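PDB 2F4Z: TgTwinScan_2721 - E2 domain from Toxoplasma gondii, which probably acts as a ubiquitin-conjugating (E2) enzyme, accepting activated ubiquitin as a thioester and passing it on toward substrate proteins. Local coordinates for residues P177-V180 and Q181-L185; G83-T87 and P88-G92. All blocks are in the same frame, centred on the assembly; numbering follows the deposited sequence.

Contact 1: P177-V180 and Q181-L185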
loop_
_atom_site.group_PDB
_atom_site.type_symbol
_atom_site.label_atom_id
_atom_site.label_comp_id
_atom_site.label_asym_id
_atom_site.label_seq_id
_atom_site.Cartn_x
_atom_site.Cartn_y
_atom_site.Cartn_z
ATOM N N PRO A 177 -11.855 32.003 4.995
ATOM C CA PRO A 177 -11.330 32.202 6.365
ATOM C C PRO A 177 -12.334 31.835 7.497
ATOM O O PRO A 177 -11.901 31.486 8.572
ATOM C CB PRO A 177 -10.981 33.706 6.402
ATOM C CG PRO A 177 -10.859 34.125 4.943
ATOM C CD PRO A 177 -11.846 33.259 4.210
ATOM N N LEU A 178 -13.640 31.916 7.224
ATOM C CA LEU A 178 -14.666 31.459 8.141
ATOM C C LEU A 178 -14.669 29.903 8.218
ATOM O O LEU A 178 -14.848 29.349 9.304
ATOM C CB LEU A 178 -16.062 32.011 7.809
ATOM C CG LEU A 178 -17.247 31.494 8.653
ATOM C CD1 LEU A 178 -17.033 31.708 10.160
ATOM C CD2 LEU A 178 -18.513 32.089 8.243
ATOM N N PHE A 179 -14.464 29.230 7.074
ATOM C CA PHE A 179 -14.419 27.785 7.026
ATOM C C PHE A 179 -13.328 27.324 7.975
ATOM O O PHE A 179 -13.545 26.411 8.753
ATOM C CB PHE A 179 -14.179 27.209 5.595
ATOM C CG PHE A 179 -13.639 25.809 5.632
ATOM C CD1 PHE A 179 -14.506 24.729 5.779
ATOM C CD2 PHE A 179 -12.286 25.584 5.623
ATOM C CE1 PHE A 179 -14.019 23.436 5.902
ATOM C CE2 PHE A 179 -11.775 24.297 5.747
ATOM C CZ PHE A 179 -12.643 23.229 5.887
ATOM N N VAL A 180 -12.164 27.975 7.911
ATOM C CA VAL A 180 -11.003 27.582 8.679
ATOM C C VAL A 180 -11.252 27.837 10.186
ATOM O O VAL A 180 -10.891 27.002 11.051
ATOM C CB VAL A 180 -9.800 28.347 8.189
ATOM C CG1 VAL A 180 -8.590 28.120 9.042
ATOM C CG2 VAL A 180 -9.465 27.940 6.724
ATOM N N GLN A 181 -11.859 29.004 10.485
ATOM C CA GLN A 181 -12.275 29.362 11.826
ATOM C C GLN A 181 -13.275 28.362 12.438
ATOM O O GLN A 181 -13.149 27.988 13.601
ATOM C CB GLN A 181 -12.894 30.780 11.774
ATOM C CG GLN A 181 -12.660 31.695 13.000
ATOM C CD GLN A 181 -13.530 32.971 12.918
ATOM O OE1 GLN A 181 -13.717 33.554 11.811
ATOM N NE2 GLN A 181 -14.100 33.379 14.063
ATOM N N THR A 182 -14.295 27.997 11.675
ATOM C CA THR A 182 -15.212 26.968 12.049
ATOM C C THR A 182 -14.489 25.610 12.313
ATOM O O THR A 182 -14.796 24.944 13.290
ATOM C CB THR A 182 -16.276 26.807 11.017
ATOM O OG1 THR A 182 -16.932 28.078 10.819
ATOM C CG2 THR A 182 -17.351 25.741 11.478
ATOM N N ALA A 183 -13.505 25.257 11.465
ATOM C CA ALA A 183 -12.904 23.932 11.502
ATOM C C ALA A 183 -12.058 23.884 12.753
ATOM O O ALA A 183 -12.112 22.892 13.491
ATOM C CB ALA A 183 -12.082 23.646 10.231
ATOM N N LYS A 184 -11.302 24.950 13.001
ATOM C CA LYS A 184 -10.532 25.071 14.220
ATOM C C LYS A 184 -11.360 25.103 15.515
ATOM O O LYS A 184 -10.988 24.467 16.510
ATOM C CB LYS A 184 -9.551 26.243 14.138
ATOM C CG LYS A 184 -8.995 26.597 15.478
ATOM C CD LYS A 184 -7.802 27.534 15.408
ATOM C CE LYS A 184 -7.314 27.846 16.828
ATOM N NZ LYS A 184 -6.655 29.195 16.900
ATOM N N LEU A 185 -12.491 25.792 15.511
ATOM C CA LEU A 185 -13.367 25.793 16.683
ATOM C C LEU A 185 -13.998 24.411 16.902
ATOM O O LEU A 185 -14.114 23.962 18.050
ATOM C CB LEU A 185 -14.477 26.839 16.564
ATOM C CG LEU A 185 -15.485 26.969 17.729
ATOM C CD1 LEU A 185 -14.749 27.450 18.992
ATOM C CD2 LEU A 185 -16.581 27.931 17.317
#
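L178 and T182 meet one turn apart on helix 176-190, the last helix of the chain, in a local contact built from consecutive helical turns and a threonine folded back on its own backbone. The carbonyl oxygen of L178 takes two donors. T182 N reaches L178 O over 2.8 Å with an almost straight N-H...O angle of 174°, while T182 OG1 donates to the same L178 O over 2.9 Å from above the carbonyl plane. The hydroxyl gets there because T182 OG1 lies anti to its own carbonyl carbon (chi1 -56°), which tilts it back down the helix; the hydroxyl bond in turn holds the T182 side chain in this rotation. One methyl of the leucine comes up beside this hydroxyl, L178 CD1 lying 3.7 Å from T182 OG1 as the two side chains cross at a slant, and the same methyl brushes the amide oxygen of Q181. Q181 N bonds to P177 O at 3.1 Å and K184 N to V180 O at 2.9 Å in the usual i to i+4 way, whereas A183 N makes a bent bond to F179 O at 2.9 Å and a weak one to V180 O. On the buried side, F179 CZ comes 4.4 Å from A183 CB, the methyl meeting the ring obliquely. F179 also packs against V168 and M172 of helix 166-174 and meets the ring of W118 at about 30°, whereas Q181 and K184 are exposed. The result is an amphipathic alpha-helix with a threonine-to-backbone i to i-4 bond, packed on its neighbour in the C-terminal helical part of the E2 fold.

Contact 2: G83-T87 and P88-G92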
loop_
_atom_site.group_PDB
_atom_site.type_symbol
_atom_site.label_atom_id
_atom_site.label_comp_id
_atom_site.label_asym_id
_atom_site.label_seq_id
_atom_site.Cartn_x
_atom_site.Cartn_y
_atom_site.Cartn_z
ATOM N N GLY A 83 -5.130 15.226 14.061
ATOM C CA GLY A 83 -5.226 16.314 13.088
ATOM C C GLY A 83 -3.814 16.645 12.647
ATOM O O GLY A 83 -2.930 16.759 13.495
ATOM N N PRO A 84 -3.572 16.762 11.324
ATOM C CA PRO A 84 -2.254 17.097 10.814
ATOM C C PRO A 84 -1.828 18.508 11.256
ATOM O O PRO A 84 -2.692 19.371 11.541
ATOM C CB PRO A 84 -2.450 17.043 9.289
ATOM C CG PRO A 84 -3.647 16.197 9.097
ATOM C CD PRO A 84 -4.528 16.525 10.225
ATOM N N LEU A 85 -0.513 18.729 11.354
ATOM C CA LEU A 85 0.028 20.011 11.846
ATOM C C LEU A 85 -0.162 21.017 10.727
ATOM O O LEU A 85 -0.090 20.633 9.555
ATOM C CB LEU A 85 1.510 19.885 12.232
ATOM C CG LEU A 85 2.009 18.920 13.329
ATOM C CD1 LEU A 85 3.557 18.649 13.209
ATOM C CD2 LEU A 85 1.655 19.372 14.752
ATOM N N GLY A 86 -0.476 22.275 11.068
ATOM C CA GLY A 86 -0.697 23.329 10.036
ATOM C C GLY A 86 -2.028 23.238 9.330
ATOM O O GLY A 86 -2.186 23.714 8.197
ATOM N N THR A 87 -3.012 22.635 9.988
ATOM C CA THR A 87 -4.375 22.584 9.430
ATOM C C THR A 87 -5.283 23.104 10.545
ATOM O O THR A 87 -4.849 23.178 11.677
ATOM C CB THR A 87 -4.783 21.114 9.080
ATOM O OG1 THR A 87 -4.780 20.352 10.282
ATOM C CG2 THR A 87 -3.751 20.480 8.142
ATOM N N PRO A 88 -6.541 23.460 10.235
ATOM C CA PRO A 88 -7.415 23.748 11.349
ATOM C C PRO A 88 -7.608 22.561 12.327
ATOM O O PRO A 88 -8.075 22.779 13.462
ATOM C CB PRO A 88 -8.733 24.110 10.695
ATOM C CG PRO A 88 -8.539 23.969 9.256
ATOM C CD PRO A 88 -7.191 23.644 8.929
ATOM N N TYR A 89 -7.186 21.357 11.921
ATOM C CA TYR A 89 -7.421 20.137 12.710
ATOM C C TYR A 89 -6.297 19.867 13.682
ATOM O O TYR A 89 -6.379 18.953 14.478
ATOM C CB TYR A 89 -7.668 18.928 11.769
ATOM C CG TYR A 89 -8.670 19.321 10.745
ATOM C CD1 TYR A 89 -9.991 19.564 11.110
ATOM C CD2 TYR A 89 -8.293 19.537 9.415
ATOM C CE1 TYR A 89 -10.906 19.981 10.164
ATOM C CE2 TYR A 89 -9.198 19.978 8.470
ATOM C CZ TYR A 89 -10.497 20.171 8.840
ATOM O OH TYR A 89 -11.438 20.554 7.899
ATOM N N GLU A 90 -5.233 20.670 13.598
ATOM C CA GLU A 90 -4.054 20.462 14.426
ATOM C C GLU A 90 -4.398 20.399 15.903
ATOM O O GLU A 90 -5.198 21.198 16.383
ATOM C CB GLU A 90 -3.043 21.566 14.191
ATOM C CG GLU A 90 -1.815 21.382 15.062
ATOM C CD GLU A 90 -0.769 22.449 14.859
ATOM O OE1 GLU A 90 -0.526 22.874 13.682
ATOM O OE2 GLU A 90 -0.164 22.821 15.901
ATOM N N GLY A 91 -3.809 19.438 16.622
ATOM C CA GLY A 91 -4.137 19.224 18.015
ATOM C C GLY A 91 -5.409 18.428 18.272
ATOM O O GLY A 91 -5.690 18.065 19.407
ATOM N N GLY A 92 -6.190 18.138 17.243
ATOM C CA GLY A 92 -7.437 17.368 17.421
ATOM C C GLY A 92 -7.111 15.876 17.434
ATOM O O GLY A 92 -6.103 15.446 16.842
HETATM O O HOH W 1 -2.362 16.973 16.097
#
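E90 reaches back across a compact loop to G86, its carboxylate accepting the glycine backbone N-H in a short, straight bond: G86 N to E90 OE1 is 2.7 Å, with 173° at the hydrogen. The donor meets OE1 on the anti side, 17° out of the carboxylate plane. E90 CG stands anti to the backbone N and the chain beyond it is extended, which carries the acid across L85, whose CD2 packs 3.9 Å from E90 CD. T87 organises the inside of the loop. T87 OG1 donates to P84 O at 2.6 Å and accepts from Y89 N at 3.1 Å through a more bent bond; a chi1 of 62° sets OG1 between the backbone N and the carbonyl carbon, facing both partners. The T87 carbonyl oxygen is used as well, accepting E90 N in the type I turn T87-E90. This turn follows the type II turn P84-T87 and overlaps at its end with the type II turn Y89-G92, in which G92 N donates to Y89 O. That oxygen also receives a CA-H...O contact from G83 CA, at 3.2 Å. At the mouth of the loop G83 N donates to G92 O at 3.0 Å, and a water bridges the two sides by donating to G83 O and accepting from G91 N. The phenol of Y89 is bonded through OH to W118 O, and P88 CG lies above one face of its ring, offset toward the rim. The loop joins strands 77-82 and 93-99 of the antiparallel sheet, with P84 and T87 packed against helix 144-156 and P88 and Y89 against helix 176-190.

Overall arrangement
Contact 2 comes first along the chain, in the loop linking strands 77-82 and 93-99, and contact 1 follows near the C-terminus on helix 176-190. Their centres lie about 12 Å apart, on the same side of the chain's centre, and the two touch directly. P88 CB presses against A183 CB at 3.4 Å and also sits by V180 O, while F179 CZ approaches Y89 OH to 3.6 Å. The loop touches helix 176-190 here and helix 144-156 through P84 and T87. Together the contacts join the sheet end of the ubiquitin-conjugating domain to its C-terminal helices, with W118 a shared neighbour of both.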